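GDP-mannose-dependent alpha-(1-6)-phosphatidylinositol monomannoside mannosyltransferase (Corynebacterium glutamicum, PDB 3OKP) is a mannosyltransferase with the GT-B fold, built from two Rossmann-like domains that face each other across a cleft. Local coordinates at residues His167-Pro179 and Arg356-Met368. Residues are numbered along the deposited sequence; the frame is centred on the assembly and turned at random.
Sequences HLPSGVDVKRFTP and RAHVEAEWSWEIM
At the interdomain crossover of this GT-B glycosyltransferase, the linker leaving strand 164-167 meets the chain where it crosses back between helices 345-362 and 365-377, and the backbone at G171 runs across one face of the W365 indole. G171 N lies 3.3 Å above the indole plane, and G171 CA sits 3.8 Å from the centroid of the six-membered ring, a CH-pi contact only 12° off the ring normal. Next door, V172 N donates to W363 O at 2.8 Å, fastening linker to crossing. Farther along, R356 reaches out end-on: NH1 and NH2 both lie 2.9 Å from V174 O, which sits in the guanidinium plane. These two donors probably hold the group in that plane, and NH1 also donates to A301 O of helix 294-301. V174 CG1 covers one guanidinium face and P179 CD the other, while NE forms a salt bridge with E360 OE2 whose hydrogen bond is weak. At the opposite end M368, bent at chi2 (-49°) and chi3 (-57°), brings CE tightly against P169 CD, 3.4 Å away, and P169 CG meets W363 CZ3 at 3.5 Å. Helix 20-29 packs on W365 and M368 through F28, whereas helix 294-301 touches W363 and F177, placing the contact between the two parallel sheets.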
ATOM      1  N   HIS A 167       2.518 -10.373   9.970  1.00 14.94           N
ATOM      2  CA  HIS A 167       1.813  -9.276   9.307  1.00 14.68           C
ATOM      3  C   HIS A 167       2.722  -8.052   9.169  1.00 14.12           C
ATOM      4  O   HIS A 167       3.051  -7.394  10.161  1.00 14.22           O
ATOM      5  CB  HIS A 167       0.525  -8.932  10.075  1.00 15.16           C
ATOM      6  CG  HIS A 167      -0.376  -7.966   9.364  1.00 15.58           C
ATOM      7  ND1 HIS A 167      -0.981  -6.905  10.005  1.00 16.25           N
ATOM      8  CD2 HIS A 167      -0.779  -7.902   8.072  1.00 15.69           C
ATOM      9  CE1 HIS A 167      -1.718  -6.231   9.140  1.00 16.61           C
ATOM     10  NE2 HIS A 167      -1.609  -6.813   7.958  1.00 16.39           N
ATOM     11  N   LEU A 168       3.141  -7.762   7.939  1.00 13.52           N
ATOM     12  CA  LEU A 168       3.993  -6.601   7.678  1.00 13.03           C
ATOM     13  C   LEU A 168       3.529  -5.796   6.457  1.00 13.01           C
ATOM     14  O   LEU A 168       4.183  -5.814   5.406  1.00 12.99           O
ATOM     15  CB  LEU A 168       5.470  -7.013   7.554  1.00 12.72           C
ATOM     16  CG  LEU A 168       6.526  -5.916   7.761  1.00 12.48           C
ATOM     17  CD1 LEU A 168       6.577  -5.448   9.206  1.00 12.17           C
ATOM     18  CD2 LEU A 168       7.901  -6.385   7.300  1.00 12.20           C
ATOM     19  N   PRO A 169       2.387  -5.097   6.590  1.00 13.21           N
ATOM     20  CA  PRO A 169       1.926  -4.200   5.538  1.00 13.23           C
ATOM     21  C   PRO A 169       2.704  -2.891   5.556  1.00 13.02           C
ATOM     22  O   PRO A 169       3.415  -2.608   6.519  1.00 13.00           O
ATOM     23  CB  PRO A 169       0.473  -3.935   5.932  1.00 13.62           C
ATOM     24  CG  PRO A 169       0.478  -4.035   7.415  1.00 13.80           C
ATOM     25  CD  PRO A 169       1.448  -5.129   7.730  1.00 13.61           C
ATOM     26  N   SER A 170       2.553  -2.099   4.499  1.00 12.97           N
ATOM     27  CA  SER A 170       3.089  -0.745   4.470  1.00 12.86           C
ATOM     28  C   SER A 170       2.519   0.080   5.621  1.00 12.91           C
ATOM     29  O   SER A 170       1.382  -0.136   6.058  1.00 13.03           O
ATOM     30  CB  SER A 170       2.752  -0.071   3.138  1.00 13.15           C
ATOM     31  OG  SER A 170       3.222   1.267   3.109  1.00 13.93           O
ATOM     32  N   GLY A 171       3.321   1.012   6.121  1.00 13.04           N
ATOM     33  CA  GLY A 171       2.828   2.017   7.048  1.00 12.60           C
ATOM     34  C   GLY A 171       2.360   3.244   6.288  1.00 12.33           C
ATOM     35  O   GLY A 171       2.409   3.280   5.057  1.00 12.10           O
ATOM     36  N   VAL A 172       1.893   4.247   7.024  1.00 12.15           N
ATOM     37  CA  VAL A 172       1.559   5.546   6.447  1.00 12.06           C
ATOM     38  C   VAL A 172       2.331   6.639   7.197  1.00 11.92           C
ATOM     39  O   VAL A 172       2.509   6.550   8.414  1.00 11.86           O
ATOM     40  CB  VAL A 172       0.013   5.799   6.436  1.00 12.15           C
ATOM     41  CG1 VAL A 172      -0.582   5.780   7.853  1.00 12.30           C
ATOM     42  CG2 VAL A 172      -0.327   7.095   5.714  1.00 12.16           C
ATOM     43  N   ASP A 173       2.822   7.639   6.464  1.00 13.10           N
ATOM     44  CA  ASP A 173       3.535   8.767   7.068  1.00 13.54           C
ATOM     45  C   ASP A 173       2.539   9.730   7.719  1.00 13.21           C
ATOM     46  O   ASP A 173       1.879  10.520   7.035  1.00 12.91           O
ATOM     47  CB  ASP A 173       4.397   9.494   6.024  1.00 13.77           C
ATOM     48  CG  ASP A 173       5.334  10.534   6.639  1.00 14.65           C
ATOM     49  OD1 ASP A 173       5.078  11.026   7.760  1.00 14.13           O
ATOM     50  OD2 ASP A 173       6.345  10.866   5.983  1.00 16.09           O
ATOM     51  N   VAL A 174       2.452   9.662   9.045  1.00 13.28           N
ATOM     52  CA  VAL A 174       1.491  10.465   9.813  1.00 13.19           C
ATOM     53  C   VAL A 174       1.885  11.947   9.968  1.00 13.54           C
ATOM     54  O   VAL A 174       1.099  12.747  10.480  1.00 13.70           O
ATOM     55  CB  VAL A 174       1.177   9.832  11.202  1.00 13.22           C
ATOM     56  CG1 VAL A 174       0.459   8.497  11.030  1.00 12.83           C
ATOM     57  CG2 VAL A 174       2.444   9.671  12.041  1.00 13.68           C
ATOM     58  N   LYS A 175       3.091  12.301   9.530  1.00 14.02           N
ATOM     59  CA  LYS A 175       3.521  13.703   9.511  1.00 14.51           C
ATOM     60  C   LYS A 175       3.208  14.390   8.180  1.00 14.24           C
ATOM     61  O   LYS A 175       2.936  15.593   8.148  1.00 14.27           O
ATOM     62  CB  LYS A 175       5.009  13.830   9.845  1.00 15.26           C
ATOM     63  CG  LYS A 175       5.308  13.771  11.337  1.00 16.22           C
ATOM     64  N   ARG A 176       3.254  13.625   7.091  1.00 13.80           N
ATOM     65  CA  ARG A 176       2.902  14.136   5.762  1.00 13.67           C
ATOM     66  C   ARG A 176       1.393  14.059   5.535  1.00 13.05           C
ATOM     67  O   ARG A 176       0.782  15.010   5.042  1.00 13.03           O
ATOM     68  CB  ARG A 176       3.641  13.361   4.665  1.00 13.67           C
ATOM     69  N   PHE A 177       0.806  12.915   5.883  1.00 12.63           N
ATOM     70  CA  PHE A 177      -0.643  12.752   5.874  1.00 12.26           C
ATOM     71  C   PHE A 177      -1.157  13.096   7.265  1.00 12.23           C
ATOM     72  O   PHE A 177      -1.071  12.294   8.199  1.00 12.31           O
ATOM     73  CB  PHE A 177      -1.043  11.333   5.457  1.00 12.04           C
ATOM     74  CG  PHE A 177      -0.710  11.003   4.030  1.00 12.07           C
ATOM     75  CD1 PHE A 177      -1.616  11.282   3.009  1.00 12.27           C
ATOM     76  CD2 PHE A 177       0.508  10.411   3.703  1.00 12.73           C
ATOM     77  CE1 PHE A 177      -1.315  10.981   1.684  1.00 12.79           C
ATOM     78  CE2 PHE A 177       0.822  10.107   2.381  1.00 13.25           C
ATOM     79  CZ  PHE A 177      -0.091  10.394   1.367  1.00 13.19           C
ATOM     80  N   THR A 178      -1.667  14.315   7.390  1.00 12.29           N
ATOM     81  CA  THR A 178      -2.040  14.880   8.679  1.00 12.33           C
ATOM     82  C   THR A 178      -3.312  15.728   8.509  1.00 12.09           C
ATOM     83  O   THR A 178      -3.547  16.274   7.424  1.00 11.82           O
ATOM     84  CB  THR A 178      -0.845  15.687   9.281  1.00 13.02           C
ATOM     85  OG1 THR A 178      -1.030  15.874  10.688  1.00 13.56           O
ATOM     86  CG2 THR A 178      -0.659  17.039   8.585  1.00 13.02           C
ATOM     87  N   PRO A 179      -4.159  15.808   9.557  1.00 11.98           N
ATOM     88  CA  PRO A 179      -5.364  16.638   9.440  1.00 11.81           C
ATOM     89  C   PRO A 179      -5.036  18.090   9.095  1.00 12.05           C
ATOM     90  O   PRO A 179      -4.030  18.632   9.565  1.00 12.35           O
ATOM     91  CB  PRO A 179      -5.993  16.541  10.832  1.00 12.00           C
ATOM     92  CG  PRO A 179      -5.507  15.228  11.362  1.00 11.99           C
ATOM     93  CD  PRO A 179      -4.094  15.137  10.868  1.00 12.03           C
ATOM     94  N   ARG A 356      -7.675   9.198  12.641  1.00  8.45           N
ATOM     95  CA  ARG A 356      -6.346   9.712  12.972  1.00  8.83           C
ATOM     96  C   ARG A 356      -5.713   8.951  14.140  1.00  9.26           C
ATOM     97  O   ARG A 356      -4.550   8.558  14.070  1.00  9.44           O
ATOM     98  CB  ARG A 356      -6.404  11.221  13.258  1.00  8.78           C
ATOM     99  CG  ARG A 356      -5.084  11.852  13.721  1.00  9.31           C
ATOM    100  CD  ARG A 356      -4.033  11.834  12.622  1.00  9.07           C
ATOM    101  NE  ARG A 356      -2.724  12.276  13.096  1.00  9.96           N
ATOM    102  CZ  ARG A 356      -1.650  12.422  12.323  1.00  9.52           C
ATOM    103  NH1 ARG A 356      -1.715  12.170  11.021  1.00  8.14           N
ATOM    104  NH2 ARG A 356      -0.504  12.828  12.856  1.00  9.14           N
ATOM    105  N   ALA A 357      -6.488   8.742  15.203  1.00  9.65           N
ATOM    106  CA  ALA A 357      -6.031   7.985  16.368  1.00 10.27           C
ATOM    107  C   ALA A 357      -5.685   6.540  15.999  1.00 10.48           C
ATOM    108  O   ALA A 357      -4.696   5.987  16.492  1.00 10.59           O
ATOM    109  CB  ALA A 357      -7.084   8.021  17.472  1.00 10.51           C
ATOM    110  N   HIS A 358      -6.499   5.948  15.126  1.00 10.31           N
ATOM    111  CA  HIS A 358      -6.313   4.566  14.675  1.00 10.71           C
ATOM    112  C   HIS A 358      -4.970   4.347  13.974  1.00 10.94           C
ATOM    113  O   HIS A 358      -4.230   3.424  14.324  1.00 11.09           O
ATOM    114  CB  HIS A 358      -7.475   4.138  13.767  1.00 10.19           C
ATOM    115  CG  HIS A 358      -7.392   2.718  13.295  1.00 10.48           C
ATOM    116  ND1 HIS A 358      -7.545   2.364  11.972  1.00 11.01           N
ATOM    117  CD2 HIS A 358      -7.177   1.563  13.970  1.00 10.84           C
ATOM    118  CE1 HIS A 358      -7.427   1.054  11.851  1.00 10.47           C
ATOM    119  NE2 HIS A 358      -7.202   0.545  13.049  1.00 11.00           N
ATOM    120  N   VAL A 359      -4.661   5.196  12.995  1.00 11.22           N
ATOM    121  CA  VAL A 359      -3.400   5.081  12.252  1.00 12.02           C
ATOM    122  C   VAL A 359      -2.171   5.406  13.113  1.00 12.77           C
ATOM    123  O   VAL A 359      -1.117   4.791  12.945  1.00 12.91           O
ATOM    124  CB  VAL A 359      -3.390   5.908  10.930  1.00 11.64           C
ATOM    125  CG1 VAL A 359      -4.371   5.316   9.916  1.00 11.62           C
ATOM    126  CG2 VAL A 359      -3.698   7.372  11.187  1.00 12.37           C
ATOM    127  N   GLU A 360      -2.315   6.358  14.036  1.00 13.43           N
ATOM    128  CA  GLU A 360      -1.236   6.683  14.973  1.00 14.55           C
ATOM    129  C   GLU A 360      -0.936   5.515  15.913  1.00 14.95           C
ATOM    130  O   GLU A 360       0.205   5.330  16.339  1.00 15.33           O
ATOM    131  CB  GLU A 360      -1.568   7.933  15.788  1.00 14.82           C
ATOM    132  CG  GLU A 360      -1.437   9.236  15.024  1.00 16.02           C
ATOM    133  CD  GLU A 360      -1.367  10.437  15.944  1.00 18.37           C
ATOM    134  OE1 GLU A 360      -0.279  10.705  16.497  1.00 20.58           O
ATOM    135  OE2 GLU A 360      -2.397  11.120  16.113  1.00 19.16           O
ATOM    136  N   ALA A 361      -1.965   4.729  16.224  1.00 14.94           N
ATOM    137  CA  ALA A 361      -1.820   3.580  17.116  1.00 15.49           C
ATOM    138  C   ALA A 361      -1.400   2.294  16.401  1.00 15.53           C
ATOM    139  O   ALA A 361      -0.761   1.431  17.004  1.00 15.87           O
ATOM    140  CB  ALA A 361      -3.112   3.355  17.907  1.00 15.54           C
ATOM    141  N   GLU A 362      -1.743   2.169  15.119  1.00 15.26           N
ATOM    142  CA  GLU A 362      -1.615   0.881  14.427  1.00 15.45           C
ATOM    143  C   GLU A 362      -0.987   0.894  13.030  1.00 15.16           C
ATOM    144  O   GLU A 362      -0.605  -0.166  12.520  1.00 15.23           O
ATOM    145  CB  GLU A 362      -2.983   0.176  14.373  1.00 15.32           C
ATOM    146  CG  GLU A 362      -3.136  -1.007  15.332  1.00 17.01           C
ATOM    147  CD  GLU A 362      -3.158  -0.604  16.795  1.00 18.19           C
ATOM    148  N   TRP A 363      -0.870   2.069  12.411  1.00 13.45           N
ATOM    149  CA  TRP A 363      -0.506   2.126  10.988  1.00 13.39           C
ATOM    150  C   TRP A 363       0.651   3.047  10.587  1.00 13.30           C
ATOM    151  O   TRP A 363       1.044   3.070   9.419  1.00 13.36           O
ATOM    152  CB  TRP A 363      -1.740   2.449  10.143  1.00 13.32           C
ATOM    153  CG  TRP A 363      -2.735   1.336  10.092  1.00 13.42           C
ATOM    154  CD1 TRP A 363      -3.897   1.242  10.800  1.00 13.27           C
ATOM    155  CD2 TRP A 363      -2.655   0.149   9.291  1.00 13.32           C
ATOM    156  NE1 TRP A 363      -4.551   0.073  10.487  1.00 13.18           N
ATOM    157  CE2 TRP A 363      -3.810  -0.616   9.562  1.00 13.37           C
ATOM    158  CE3 TRP A 363      -1.719  -0.340   8.367  1.00 13.38           C
ATOM    159  CZ2 TRP A 363      -4.058  -1.846   8.943  1.00 13.36           C
ATOM    160  CZ3 TRP A 363      -1.969  -1.561   7.749  1.00 13.32           C
ATOM    161  CH2 TRP A 363      -3.130  -2.299   8.041  1.00 13.46           C
ATOM    162  N   SER A 364       1.197   3.798  11.541  1.00 14.69           N
ATOM    163  CA  SER A 364       2.300   4.722  11.258  1.00 14.48           C
ATOM    164  C   SER A 364       3.592   3.976  10.912  1.00 14.07           C
ATOM    165  O   SER A 364       3.725   2.781  11.195  1.00 13.41           O
ATOM    166  CB  SER A 364       2.537   5.652  12.451  1.00 14.96           C
ATOM    167  OG  SER A 364       3.083   4.938  13.545  1.00 15.03           O
ATOM    168  N   TRP A 365       4.540   4.684  10.297  1.00 14.06           N
ATOM    169  CA  TRP A 365       5.857   4.108  10.016  1.00 14.09           C
ATOM    170  C   TRP A 365       6.651   3.842  11.295  1.00 14.48           C
ATOM    171  O   TRP A 365       7.533   2.985  11.313  1.00 14.48           O
ATOM    172  CB  TRP A 365       6.655   4.966   9.023  1.00 13.87           C
ATOM    173  CG  TRP A 365       6.243   4.717   7.603  1.00 13.61           C
ATOM    174  CD1 TRP A 365       5.609   5.589   6.764  1.00 14.01           C
ATOM    175  CD2 TRP A 365       6.404   3.496   6.866  1.00 13.11           C
ATOM    176  NE1 TRP A 365       5.375   4.991   5.547  1.00 13.57           N
ATOM    177  CE2 TRP A 365       5.853   3.707   5.582  1.00 13.14           C
ATOM    178  CE3 TRP A 365       6.965   2.245   7.165  1.00 12.82           C
ATOM    179  CZ2 TRP A 365       5.844   2.712   4.595  1.00 13.04           C
ATOM    180  CZ3 TRP A 365       6.960   1.258   6.183  1.00 12.67           C
ATOM    181  CH2 TRP A 365       6.400   1.499   4.913  1.00 12.66           C
ATOM    182  N   GLU A 366       6.319   4.572  12.359  1.00 15.25           N
ATOM    183  CA  GLU A 366       6.907   4.344  13.681  1.00 15.90           C
ATOM    184  C   GLU A 366       6.460   2.999  14.249  1.00 15.66           C
ATOM    185  O   GLU A 366       7.281   2.221  14.739  1.00 15.54           O
ATOM    186  CB  GLU A 366       6.540   5.478  14.645  1.00 16.76           C
ATOM    187  CG  GLU A 366       7.370   6.755  14.476  1.00 18.38           C
ATOM    188  CD  GLU A 366       6.948   7.614  13.284  1.00 20.02           C
ATOM    189  OE1 GLU A 366       5.876   7.362  12.685  1.00 19.65           O
ATOM    190  OE2 GLU A 366       7.700   8.558  12.953  1.00 21.18           O
ATOM    191  N   ILE A 367       5.156   2.737  14.168  1.00 15.54           N
ATOM    192  CA  ILE A 367       4.571   1.467  14.598  1.00 15.54           C
ATOM    193  C   ILE A 367       5.069   0.307  13.732  1.00 14.88           C
ATOM    194  O   ILE A 367       5.522  -0.713  14.259  1.00 14.53           O
ATOM    195  CB  ILE A 367       3.011   1.523  14.587  1.00 15.86           C
ATOM    196  CG1 ILE A 367       2.478   2.507  15.645  1.00 16.73           C
ATOM    197  CG2 ILE A 367       2.395   0.128  14.749  1.00 16.25           C
ATOM    198  CD1 ILE A 367       2.818   2.167  17.102  1.00 17.66           C
ATOM    199  N   MET A 368       4.994   0.472  12.412  1.00 14.31           N
ATOM    200  CA  MET A 368       5.405  -0.581  11.480  1.00 14.01           C
ATOM    201  C   MET A 368       6.910  -0.831  11.521  1.00 13.59           C
ATOM    202  O   MET A 368       7.355  -1.972  11.407  1.00 13.36           O
ATOM    203  CB  MET A 368       4.944  -0.274  10.050  1.00 13.91           C
ATOM    204  CG  MET A 368       3.425  -0.342   9.837  1.00 14.80           C
ATOM    205  SD  MET A 368       2.606  -1.824  10.481  1.00 16.79           S
ATOM    206  CE  MET A 368       3.490  -3.124   9.637  1.00 15.71           C
TER
HETATM  207  O   HOH W   1       4.831   7.923  10.252  1.00 17.44           O